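Local coordinates for protein ribonucleoside-diphosphate reductase (Pseudomonas aeruginosa, PDB 5IM3) that probably reduces ribonucleoside diphosphates to the deoxyribonucleotides needed for DNA synthesis, as an allosteric enzyme that binds dATP, at residues 787-791 against 848-852; 860-864 against 894-900; 586-590 against 768-772. One frame throughout, in Å; residues are numbered along the deposited sequence.

Contact 1 of 3, residues 787-791 against 848-852; sequences PTYQN and YATAF
Asn791 turns its amide toward Tyr848 by keeping CG beside its own backbone N (chi1 -61°), whereas Tyr789, starting from a CB that faces away from 848-852, sends its ring back toward Phe852 because CG is swung opposite the backbone N (chi1 -170°). The loops meet at two places. At the first, Asn791 ND2 donates to Tyr848 O at 3.0 Å, a nearly straight bond (161° at the hydrogen) on a lone pair of the carbonyl. The acceptor also lies close to the amide plane. ND2 has a second acceptor in Gly832 O, OD1 is bonded to Asn806, and a water links OD1 to Ala849 O. At the second, Tyr789 and Phe852 run side by side; Tyr789 OH lies at the edge of the Phe852 ring, 3.8 Å from CE2. Between them Ala851 N donates to Thr788 O at 2.8 Å, and the Ala851 methyl rests 3.9 Å from Pro787 CG. These cross-contacts join the loop before strand 792-795 to the one linking helices 842-847 and 856-866. Thr788 OG1 and Tyr848 OH have partners beyond the two loops, Tyr670 OH and Asp812 OD2. With partners on both its oxygen and its nitrogen, the buried Asn791 amide has its flip state fixed, which probably helps hold the loops in this alignment.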
ATOM      1  N   PRO A 787      23.626  15.160 -21.657  1.00 49.18           N
ATOM      2  CA  PRO A 787      22.488  15.787 -22.331  1.00 49.66           C
ATOM      3  C   PRO A 787      21.926  16.896 -21.461  1.00 48.25           C
ATOM      4  O   PRO A 787      22.035  16.865 -20.234  1.00 48.04           O
ATOM      5  CB  PRO A 787      21.488  14.636 -22.494  1.00 50.26           C
ATOM      6  CG  PRO A 787      21.824  13.699 -21.380  1.00 51.16           C
ATOM      7  CD  PRO A 787      23.313  13.788 -21.216  1.00 48.40           C
ATOM      8  N   THR A 788      21.340  17.897 -22.108  1.00 52.89           N
ATOM      9  CA  THR A 788      20.729  18.998 -21.375  1.00 52.34           C
ATOM     10  C   THR A 788      19.766  18.457 -20.328  1.00 51.00           C
ATOM     11  O   THR A 788      18.853  17.691 -20.648  1.00 51.31           O
ATOM     12  CB  THR A 788      19.995  19.928 -22.345  1.00 54.73           C
ATOM     13  OG1 THR A 788      20.914  20.409 -23.332  1.00 56.14           O
ATOM     14  CG2 THR A 788      19.379  21.116 -21.607  1.00 54.86           C
ATOM     15  N   TYR A 789      19.980  18.846 -19.071  1.00 43.95           N
ATOM     16  CA  TYR A 789      19.092  18.391 -18.006  1.00 47.27           C
ATOM     17  C   TYR A 789      17.718  19.047 -18.120  1.00 50.43           C
ATOM     18  O   TYR A 789      16.694  18.400 -17.874  1.00 50.52           O
ATOM     19  CB  TYR A 789      19.717  18.671 -16.639  1.00 46.59           C
ATOM     20  CG  TYR A 789      18.970  18.021 -15.497  1.00 48.33           C
ATOM     21  CD1 TYR A 789      19.075  16.656 -15.262  1.00 48.27           C
ATOM     22  CD2 TYR A 789      18.157  18.770 -14.657  1.00 49.26           C
ATOM     23  CE1 TYR A 789      18.394  16.054 -14.223  1.00 48.95           C
ATOM     24  CE2 TYR A 789      17.472  18.177 -13.613  1.00 50.35           C
ATOM     25  CZ  TYR A 789      17.595  16.817 -13.401  1.00 51.07           C
ATOM     26  OH  TYR A 789      16.916  16.212 -12.367  1.00 52.79           O
ATOM     27  N   GLN A 790      17.674  20.324 -18.492  1.00 56.13           N
ATOM     28  CA  GLN A 790      16.409  20.991 -18.770  1.00 60.26           C
ATOM     29  C   GLN A 790      16.686  22.250 -19.579  1.00 56.54           C
ATOM     30  O   GLN A 790      17.622  22.994 -19.279  1.00 52.91           O
ATOM     31  CB  GLN A 790      15.655  21.332 -17.480  1.00 64.92           C
ATOM     32  CG  GLN A 790      16.494  22.047 -16.440  1.00 70.25           C
ATOM     33  CD  GLN A 790      15.748  22.251 -15.137  1.00 73.77           C
ATOM     34  OE1 GLN A 790      14.541  22.016 -15.053  1.00 75.49           O
ATOM     35  NE2 GLN A 790      16.467  22.685 -14.107  1.00 74.42           N
ATOM     36  N   ASN A 791      15.866  22.475 -20.608  1.00 53.82           N
ATOM     37  CA  ASN A 791      16.023  23.628 -21.487  1.00 50.74           C
ATOM     38  C   ASN A 791      15.673  24.946 -20.810  1.00 49.21           C
ATOM     39  O   ASN A 791      15.833  25.998 -21.433  1.00 48.85           O
ATOM     40  CB  ASN A 791      15.156  23.450 -22.734  1.00 51.26           C
ATOM     41  CG  ASN A 791      15.545  22.229 -23.545  1.00 51.28           C
ATOM     42  OD1 ASN A 791      16.724  21.998 -23.814  1.00 50.72           O
ATOM     43  ND2 ASN A 791      14.553  21.434 -23.932  1.00 50.71           N
ATOM     44  N   TYR A 848      15.763  18.844 -29.109  1.00 57.79           N
ATOM     45  CA  TYR A 848      15.778  19.465 -27.794  1.00 57.04           C
ATOM     46  C   TYR A 848      15.091  18.595 -26.751  1.00 56.17           C
ATOM     47  O   TYR A 848      14.556  19.091 -25.760  1.00 52.39           O
ATOM     48  CB  TYR A 848      15.174  20.861 -27.867  1.00 57.87           C
ATOM     49  CG  TYR A 848      16.114  21.771 -28.608  1.00 60.53           C
ATOM     50  CD1 TYR A 848      17.138  22.415 -27.947  1.00 58.43           C
ATOM     51  CD2 TYR A 848      16.019  21.931 -29.977  1.00 61.67           C
ATOM     52  CE1 TYR A 848      18.020  23.223 -28.619  1.00 59.34           C
ATOM     53  CE2 TYR A 848      16.895  22.737 -30.656  1.00 63.37           C
ATOM     54  CZ  TYR A 848      17.898  23.381 -29.976  1.00 61.39           C
ATOM     55  OH  TYR A 848      18.781  24.191 -30.650  1.00 61.98           O
ATOM     56  N   ALA A 849      15.138  17.284 -26.959  1.00 55.19           N
ATOM     57  CA  ALA A 849      14.755  16.366 -25.909  1.00 57.56           C
ATOM     58  C   ALA A 849      15.701  16.539 -24.731  1.00 58.89           C
ATOM     59  O   ALA A 849      16.892  16.802 -24.899  1.00 61.26           O
ATOM     60  CB  ALA A 849      14.790  14.929 -26.419  1.00 58.24           C
ATOM     61  N   THR A 850      15.148  16.424 -23.533  1.00 64.05           N
ATOM     62  CA  THR A 850      15.882  16.620 -22.297  1.00 59.40           C
ATOM     63  C   THR A 850      16.458  15.285 -21.804  1.00 57.52           C
ATOM     64  O   THR A 850      16.197  14.222 -22.369  1.00 57.82           O
ATOM     65  CB  THR A 850      14.951  17.327 -21.303  1.00 61.42           C
ATOM     66  OG1 THR A 850      15.227  18.732 -21.328  1.00 61.32           O
ATOM     67  CG2 THR A 850      15.075  16.801 -19.886  1.00 63.25           C
ATOM     68  N   ALA A 851      17.290  15.345 -20.762  1.00 48.64           N
ATOM     69  CA  ALA A 851      17.979  14.154 -20.273  1.00 48.60           C
ATOM     70  C   ALA A 851      17.017  13.021 -19.923  1.00 50.39           C
ATOM     71  O   ALA A 851      17.302  11.852 -20.193  1.00 48.13           O
ATOM     72  CB  ALA A 851      18.829  14.518 -19.059  1.00 46.94           C
ATOM     73  N   PHE A 852      15.878  13.342 -19.303  1.00 52.74           N
ATOM     74  CA  PHE A 852      14.950  12.299 -18.880  1.00 53.39           C
ATOM     75  C   PHE A 852      13.999  11.849 -19.981  1.00 55.85           C
ATOM     76  O   PHE A 852      13.239  10.901 -19.762  1.00 57.82           O
ATOM     77  CB  PHE A 852      14.138  12.765 -17.671  1.00 54.44           C
ATOM     78  CG  PHE A 852      14.795  12.452 -16.361  1.00 54.49           C
ATOM     79  CD1 PHE A 852      14.956  11.139 -15.957  1.00 54.75           C
ATOM     80  CD2 PHE A 852      15.251  13.464 -15.536  1.00 51.92           C
ATOM     81  CE1 PHE A 852      15.562  10.837 -14.760  1.00 54.33           C
ATOM     82  CE2 PHE A 852      15.858  13.170 -14.332  1.00 53.12           C
ATOM     83  CZ  PHE A 852      16.015  11.854 -13.944  1.00 53.70           C
TER
HETATM   84  O   HOH W   1      17.675  20.005 -24.992  1.00 45.99           O
HETATM   85  O   HOH W   2      13.259  21.213 -19.840  1.00 47.39           O

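Contact 2 of 3, residues 860-864 against 894-900; sequences VEAAS and MAWFRGL
Val860 supplies the apolar centre where helix 856-866 packs on the end of helix 885-897 in the barrel domain. Its CG1 lies 3.8 Å from Ala895 CA and 3.9 Å from Leu900 CD1, with Met894 CG close by. The Met894 chain, extended beyond CG, crosses Glu861 at about a right angle and lays its CE methyl 3.7 Å from Glu861 CG. The other methyl of Leu900, CD2, presses against backbone as well as side chain, 3.5 Å from Ser864 N and 3.7 Å from Ala863 CB.

The charged pair is Glu861 and Arg898, both bent at chi2. Glu861 OE2 stands 2.8 Å from Arg898 NE but over one face of the guanidinium, whose plane is turned 63° from the carboxylate. No N-H points at the oxygen, so this salt bridge rests on charge alone. Phe897 CD2 lies over the opposite face, while longer, weak ion pairs link Glu861 to Arg865 and Arg898 to Glu741.

Hydrogen bonding is directional by contrast. Ser864 OG donates to Arg898 O at 2.6 Å, in the carbonyl plane and on a lone pair. That carbonyl belongs to the turn in which the helix ends as a Schellman motif: Gly899, at positive phi, is the C-prime residue, with Leu900 N bonded to Ala895 O and Gly899 N to Trp896 O. A buried hydroxyl therefore satisfies a carbonyl at the helix terminus, and the Glu861 carboxylate probably adds attraction for the Arg898 guanidinium without dictating how that group is turned.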
ATOM      1  N   VAL A 860      24.373   5.244 -23.359  1.00 55.24           N
ATOM      2  CA  VAL A 860      25.305   4.143 -23.142  1.00 55.99           C
ATOM      3  C   VAL A 860      26.072   3.836 -24.422  1.00 58.83           C
ATOM      4  O   VAL A 860      27.302   3.709 -24.411  1.00 56.75           O
ATOM      5  CB  VAL A 860      24.551   2.905 -22.625  1.00 56.32           C
ATOM      6  CG1 VAL A 860      25.473   1.691 -22.577  1.00 56.25           C
ATOM      7  CG2 VAL A 860      23.962   3.184 -21.251  1.00 53.90           C
ATOM      8  N   GLU A 861      25.356   3.696 -25.542  1.00 63.38           N
ATOM      9  CA  GLU A 861      26.011   3.367 -26.805  1.00 67.13           C
ATOM     10  C   GLU A 861      26.993   4.455 -27.219  1.00 65.30           C
ATOM     11  O   GLU A 861      28.067   4.161 -27.756  1.00 66.06           O
ATOM     12  CB  GLU A 861      24.969   3.147 -27.900  1.00 73.34           C
ATOM     13  CG  GLU A 861      24.594   1.691 -28.116  1.00 78.06           C
ATOM     14  CD  GLU A 861      25.751   0.869 -28.654  1.00 81.96           C
ATOM     15  OE1 GLU A 861      26.730   1.470 -29.148  1.00 82.26           O
ATOM     16  OE2 GLU A 861      25.682  -0.375 -28.575  1.00 85.35           O
ATOM     17  N   ALA A 862      26.635   5.718 -26.987  1.00 57.20           N
ATOM     18  CA  ALA A 862      27.554   6.811 -27.281  1.00 55.81           C
ATOM     19  C   ALA A 862      28.807   6.707 -26.423  1.00 55.40           C
ATOM     20  O   ALA A 862      29.931   6.824 -26.923  1.00 56.86           O
ATOM     21  CB  ALA A 862      26.859   8.152 -27.053  1.00 55.01           C
ATOM     22  N   ALA A 863      28.628   6.483 -25.119  1.00 54.52           N
ATOM     23  CA  ALA A 863      29.775   6.328 -24.234  1.00 51.50           C
ATOM     24  C   ALA A 863      30.604   5.112 -24.627  1.00 52.08           C
ATOM     25  O   ALA A 863      31.836   5.141 -24.546  1.00 53.77           O
ATOM     26  CB  ALA A 863      29.306   6.219 -22.786  1.00 49.97           C
ATOM     27  N   SER A 864      29.943   4.039 -25.075  1.00 50.87           N
ATOM     28  CA  SER A 864      30.665   2.838 -25.486  1.00 51.38           C
ATOM     29  C   SER A 864      31.638   3.132 -26.621  1.00 53.60           C
ATOM     30  O   SER A 864      32.764   2.623 -26.631  1.00 52.68           O
ATOM     31  CB  SER A 864      29.679   1.749 -25.906  1.00 49.91           C
ATOM     32  OG  SER A 864      30.364   0.612 -26.406  1.00 50.93           O
ATOM     33  N   MET A 894      23.577  -3.698 -20.151  1.00 63.04           N
ATOM     34  CA  MET A 894      24.009  -3.131 -21.423  1.00 62.09           C
ATOM     35  C   MET A 894      25.315  -2.363 -21.268  1.00 58.49           C
ATOM     36  O   MET A 894      26.210  -2.470 -22.114  1.00 58.57           O
ATOM     37  CB  MET A 894      22.912  -2.222 -21.981  1.00 64.17           C
ATOM     38  CG  MET A 894      23.271  -1.505 -23.275  1.00 66.75           C
ATOM     39  SD  MET A 894      22.016  -0.301 -23.765  1.00 70.60           S
ATOM     40  CE  MET A 894      22.717   0.299 -25.300  1.00 71.00           C
ATOM     41  N   ALA A 895      25.437  -1.576 -20.197  1.00 51.49           N
ATOM     42  CA  ALA A 895      26.668  -0.827 -19.963  1.00 50.36           C
ATOM     43  C   ALA A 895      27.874  -1.754 -19.908  1.00 49.72           C
ATOM     44  O   ALA A 895      28.922  -1.463 -20.499  1.00 48.17           O
ATOM     45  CB  ALA A 895      26.554  -0.025 -18.667  1.00 48.11           C
ATOM     46  N   TRP A 896      27.745  -2.875 -19.198  1.00 49.76           N
ATOM     47  CA  TRP A 896      28.823  -3.857 -19.146  1.00 51.42           C
ATOM     48  C   TRP A 896      28.993  -4.550 -20.493  1.00 53.40           C
ATOM     49  O   TRP A 896      30.116  -4.720 -20.981  1.00 53.63           O
ATOM     50  CB  TRP A 896      28.528  -4.874 -18.041  1.00 50.90           C
ATOM     51  CG  TRP A 896      29.552  -5.952 -17.903  1.00 48.93           C
ATOM     52  CD1 TRP A 896      30.823  -5.821 -17.423  1.00 47.32           C
ATOM     53  CD2 TRP A 896      29.386  -7.334 -18.230  1.00 52.66           C
ATOM     54  NE1 TRP A 896      31.462  -7.038 -17.439  1.00 49.97           N
ATOM     55  CE2 TRP A 896      30.600  -7.983 -17.929  1.00 51.54           C
ATOM     56  CE3 TRP A 896      28.328  -8.087 -18.749  1.00 52.99           C
ATOM     57  CZ2 TRP A 896      30.787  -9.347 -18.135  1.00 52.11           C
ATOM     58  CZ3 TRP A 896      28.516  -9.436 -18.952  1.00 55.95           C
ATOM     59  CH2 TRP A 896      29.735 -10.055 -18.639  1.00 56.47           C
ATOM     60  N   PHE A 897      27.883  -4.950 -21.110  1.00 58.45           N
ATOM     61  CA  PHE A 897      27.943  -5.660 -22.384  1.00 61.45           C
ATOM     62  C   PHE A 897      28.609  -4.818 -23.470  1.00 61.85           C
ATOM     63  O   PHE A 897      29.168  -5.372 -24.424  1.00 63.38           O
ATOM     64  CB  PHE A 897      26.526  -6.067 -22.802  1.00 61.14           C
ATOM     65  CG  PHE A 897      26.477  -7.022 -23.959  1.00 64.30           C
ATOM     66  CD1 PHE A 897      26.875  -8.339 -23.807  1.00 65.22           C
ATOM     67  CD2 PHE A 897      26.008  -6.607 -25.194  1.00 66.05           C
ATOM     68  CE1 PHE A 897      26.822  -9.220 -24.871  1.00 67.95           C
ATOM     69  CE2 PHE A 897      25.953  -7.483 -26.258  1.00 68.79           C
ATOM     70  CZ  PHE A 897      26.361  -8.790 -26.096  1.00 70.32           C
ATOM     71  N   ARG A 898      28.570  -3.492 -23.342  1.00 63.55           N
ATOM     72  CA  ARG A 898      29.107  -2.591 -24.358  1.00 64.22           C
ATOM     73  C   ARG A 898      30.515  -2.107 -24.034  1.00 62.32           C
ATOM     74  O   ARG A 898      30.987  -1.140 -24.642  1.00 61.45           O
ATOM     75  CB  ARG A 898      28.173  -1.395 -24.551  1.00 62.55           C
ATOM     76  CG  ARG A 898      26.819  -1.750 -25.134  1.00 64.54           C
ATOM     77  CD  ARG A 898      26.959  -2.278 -26.553  1.00 69.65           C
ATOM     78  NE  ARG A 898      25.708  -2.799 -27.085  1.00 72.59           N
ATOM     79  CZ  ARG A 898      25.600  -3.409 -28.259  1.00 76.12           C
ATOM     80  NH1 ARG A 898      26.669  -3.567 -29.028  1.00 77.25           N
ATOM     81  NH2 ARG A 898      24.422  -3.860 -28.666  1.00 79.26           N
ATOM     82  N   GLY A 899      31.194  -2.753 -23.092  1.00 55.49           N
ATOM     83  CA  GLY A 899      32.589  -2.456 -22.850  1.00 55.27           C
ATOM     84  C   GLY A 899      32.856  -1.185 -22.081  1.00 52.87           C
ATOM     85  O   GLY A 899      33.969  -0.656 -22.155  1.00 53.90           O
ATOM     86  N   LEU A 900      31.880  -0.675 -21.338  1.00 48.45           N
ATOM     87  CA  LEU A 900      32.122   0.503 -20.519  1.00 48.99           C
ATOM     88  C   LEU A 900      32.966   0.139 -19.304  1.00 48.11           C
ATOM     89  O   LEU A 900      32.851  -0.958 -18.748  1.00 46.51           O
ATOM     90  CB  LEU A 900      30.801   1.132 -20.077  1.00 49.80           C
ATOM     91  CG  LEU A 900      29.990   1.862 -21.152  1.00 53.11           C
ATOM     92  CD1 LEU A 900      28.703   2.393 -20.548  1.00 53.33           C
ATOM     93  CD2 LEU A 900      30.784   2.997 -21.788  1.00 52.95           C
TER

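Contact 3 of 3, residues 586-590 against 768-772; sequences LCTEI and AIAPT
The carboxylate of Glu589 carries the methyl of Ala770 over one face, offset toward OE2, which is 3.3 Å from Ala770 CB. Both carboxylate oxygens are also hydrogen-bonded to chain immediately flanking one of the segments. These loops belong to the ten-stranded alpha-beta barrel of ribonucleotide reductases. Residues 586-590 lie in the loop before strand 600-608 and, from their sequence, probably correspond to the finger loop that carries the radical cysteine in this family. Residues 768-772 lead into helix 773-779.

Glu589 does most of the touching. The backbones approach closely enough to leave its CB 3.3 Å from Ile769 O. Its CG sits between the backbone N and the carbonyl carbon (chi1 83°), and the bend at chi2 folds the rest of the chain along 768-772. The methylene CG thus passes 3.9 Å from Ala770 CA on the way to the carboxylate. A smaller apolar contact sets Cys587 CB 4.0 Å from CD of the exposed Pro771.

The segments pack on each other by van der Waals contact, while hydrogen bonds tie each to its surroundings. Asn585 OD1 accepts from the backbone N of both Glu589 and Ile590, holding the turn, and Ala873 pairs through its backbone with Glu589 and with Ile769, so a third piece of chain joins the two loops. Beside Glu589 and Ile590, the methyl of Ala768 touches both: its CB is 3.7 Å from Glu589 O and 3.7 Å from Ile590 CD1.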
ATOM      1  N   LEU A 586      37.122   9.509  -7.335  1.00 36.16           N
ATOM      2  CA  LEU A 586      35.887  10.069  -6.798  1.00 40.81           C
ATOM      3  C   LEU A 586      34.808  10.201  -7.871  1.00 43.43           C
ATOM      4  O   LEU A 586      33.619  10.008  -7.592  1.00 44.37           O
ATOM      5  CB  LEU A 586      36.179  11.429  -6.162  1.00 39.77           C
ATOM      6  CG  LEU A 586      34.982  12.215  -5.618  1.00 44.91           C
ATOM      7  CD1 LEU A 586      34.256  11.439  -4.522  1.00 45.03           C
ATOM      8  CD2 LEU A 586      35.436  13.570  -5.096  1.00 44.41           C
ATOM      9  N   CYS A 587      35.200  10.531  -9.103  1.00 42.62           N
ATOM     10  CA  CYS A 587      34.251  10.821 -10.171  1.00 44.75           C
ATOM     11  C   CYS A 587      34.185   9.727 -11.232  1.00 43.00           C
ATOM     12  O   CYS A 587      33.433   9.870 -12.201  1.00 41.14           O
ATOM     13  CB  CYS A 587      34.602  12.169 -10.812  1.00 47.53           C
ATOM     14  SG  CYS A 587      34.576  13.542  -9.628  1.00 49.70           S
ATOM     15  N   THR A 588      34.959   8.650 -11.078  1.00 41.42           N
ATOM     16  CA  THR A 588      34.809   7.405 -11.840  1.00 40.69           C
ATOM     17  C   THR A 588      35.196   7.549 -13.310  1.00 40.28           C
ATOM     18  O   THR A 588      34.604   6.897 -14.168  1.00 45.06           O
ATOM     19  CB  THR A 588      33.383   6.844 -11.732  1.00 40.55           C
ATOM     20  OG1 THR A 588      32.488   7.605 -12.552  1.00 42.76           O
ATOM     21  CG2 THR A 588      32.908   6.862 -10.283  1.00 40.09           C
ATOM     22  N   GLU A 589      36.200   8.372 -13.626  1.00 43.71           N
ATOM     23  CA  GLU A 589      36.731   8.451 -14.982  1.00 45.82           C
ATOM     24  C   GLU A 589      38.224   8.162 -15.061  1.00 47.09           C
ATOM     25  O   GLU A 589      38.776   8.144 -16.168  1.00 46.83           O
ATOM     26  CB  GLU A 589      36.449   9.833 -15.596  1.00 48.47           C
ATOM     27  CG  GLU A 589      37.446  10.947 -15.234  1.00 49.77           C
ATOM     28  CD  GLU A 589      37.287  11.455 -13.818  1.00 50.41           C
ATOM     29  OE1 GLU A 589      36.479  10.881 -13.057  1.00 50.59           O
ATOM     30  OE2 GLU A 589      37.969  12.439 -13.469  1.00 51.84           O
ATOM     31  N   ILE A 590      38.890   7.931 -13.933  1.00 44.36           N
ATOM     32  CA  ILE A 590      40.336   7.755 -13.879  1.00 46.32           C
ATOM     33  C   ILE A 590      40.645   6.294 -13.585  1.00 46.62           C
ATOM     34  O   ILE A 590      39.986   5.667 -12.748  1.00 45.95           O
ATOM     35  CB  ILE A 590      40.958   8.678 -12.812  1.00 44.85           C
ATOM     36  CG1 ILE A 590      40.598  10.139 -13.106  1.00 44.14           C
ATOM     37  CG2 ILE A 590      42.462   8.491 -12.745  1.00 44.88           C
ATOM     38  CD1 ILE A 590      41.097  10.651 -14.451  1.00 44.66           C
ATOM     39  N   ALA A 768      40.713  11.402 -20.439  1.00 50.08           N
ATOM     40  CA  ALA A 768      39.689  11.057 -19.463  1.00 48.79           C
ATOM     41  C   ALA A 768      38.637  12.153 -19.503  1.00 45.34           C
ATOM     42  O   ALA A 768      38.983  13.338 -19.510  1.00 44.68           O
ATOM     43  CB  ALA A 768      40.280  10.921 -18.057  1.00 46.49           C
ATOM     44  N   ILE A 769      37.366  11.763 -19.543  1.00 40.11           N
ATOM     45  CA  ILE A 769      36.258  12.711 -19.601  1.00 41.75           C
ATOM     46  C   ILE A 769      35.701  12.835 -18.189  1.00 41.28           C
ATOM     47  O   ILE A 769      34.987  11.953 -17.704  1.00 41.42           O
ATOM     48  CB  ILE A 769      35.184  12.281 -20.605  1.00 43.01           C
ATOM     49  CG1 ILE A 769      35.780  12.180 -22.011  1.00 42.21           C
ATOM     50  CG2 ILE A 769      34.024  13.274 -20.601  1.00 40.97           C
ATOM     51  CD1 ILE A 769      34.804  11.644 -23.055  1.00 46.34           C
ATOM     52  N   ALA A 770      36.022  13.937 -17.536  1.00 46.20           N
ATOM     53  CA  ALA A 770      35.598  14.241 -16.184  1.00 46.12           C
ATOM     54  C   ALA A 770      34.463  15.250 -16.196  1.00 47.56           C
ATOM     55  O   ALA A 770      34.226  15.922 -17.205  1.00 48.86           O
ATOM     56  CB  ALA A 770      36.774  14.801 -15.378  1.00 46.71           C
ATOM     57  N   PRO A 771      33.727  15.384 -15.092  1.00 45.29           N
ATOM     58  CA  PRO A 771      32.742  16.466 -15.005  1.00 47.37           C
ATOM     59  C   PRO A 771      33.423  17.816 -15.167  1.00 47.56           C
ATOM     60  O   PRO A 771      34.610  17.976 -14.876  1.00 49.29           O
ATOM     61  CB  PRO A 771      32.141  16.293 -13.604  1.00 45.31           C
ATOM     62  CG  PRO A 771      32.390  14.853 -13.264  1.00 44.54           C
ATOM     63  CD  PRO A 771      33.706  14.527 -13.896  1.00 44.74           C
ATOM     64  N   THR A 772      32.656  18.796 -15.646  1.00 46.80           N
ATOM     65  CA  THR A 772      33.190  20.109 -15.998  1.00 48.94           C
ATOM     66  C   THR A 772      32.259  21.209 -15.516  1.00 51.28           C
ATOM     67  O   THR A 772      32.068  22.222 -16.198  1.00 48.94           O
ATOM     68  CB  THR A 772      33.396  20.235 -17.507  1.00 49.28           C
ATOM     69  OG1 THR A 772      32.125  20.179 -18.164  1.00 50.68           O
ATOM     70  CG2 THR A 772      34.290  19.122 -18.035  1.00 48.21           C
TER

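Overall arrangement
All three contacts lie in the barrel domain, and none touches another. Contact 2 is the most thoroughly buried and the only one built on helices; contacts 1 and 3 join loops and are partly buried, though nearer the centre of the chain. Contact 3 lies about 16 Å from contact 2 and about 21 Å from contact 1, centre to centre. Helix 856-866 follows the second segment of contact 1 and carries the first of contact 2, while helix 773-779 follows the second segment of contact 3 and precedes the first of contact 1 along the chain. Their chemistry differs accordingly: amide and backbone bonds with waters in contact 1, apolar packing with a salt bridge in contact 2, and van der Waals contact alone across contact 3.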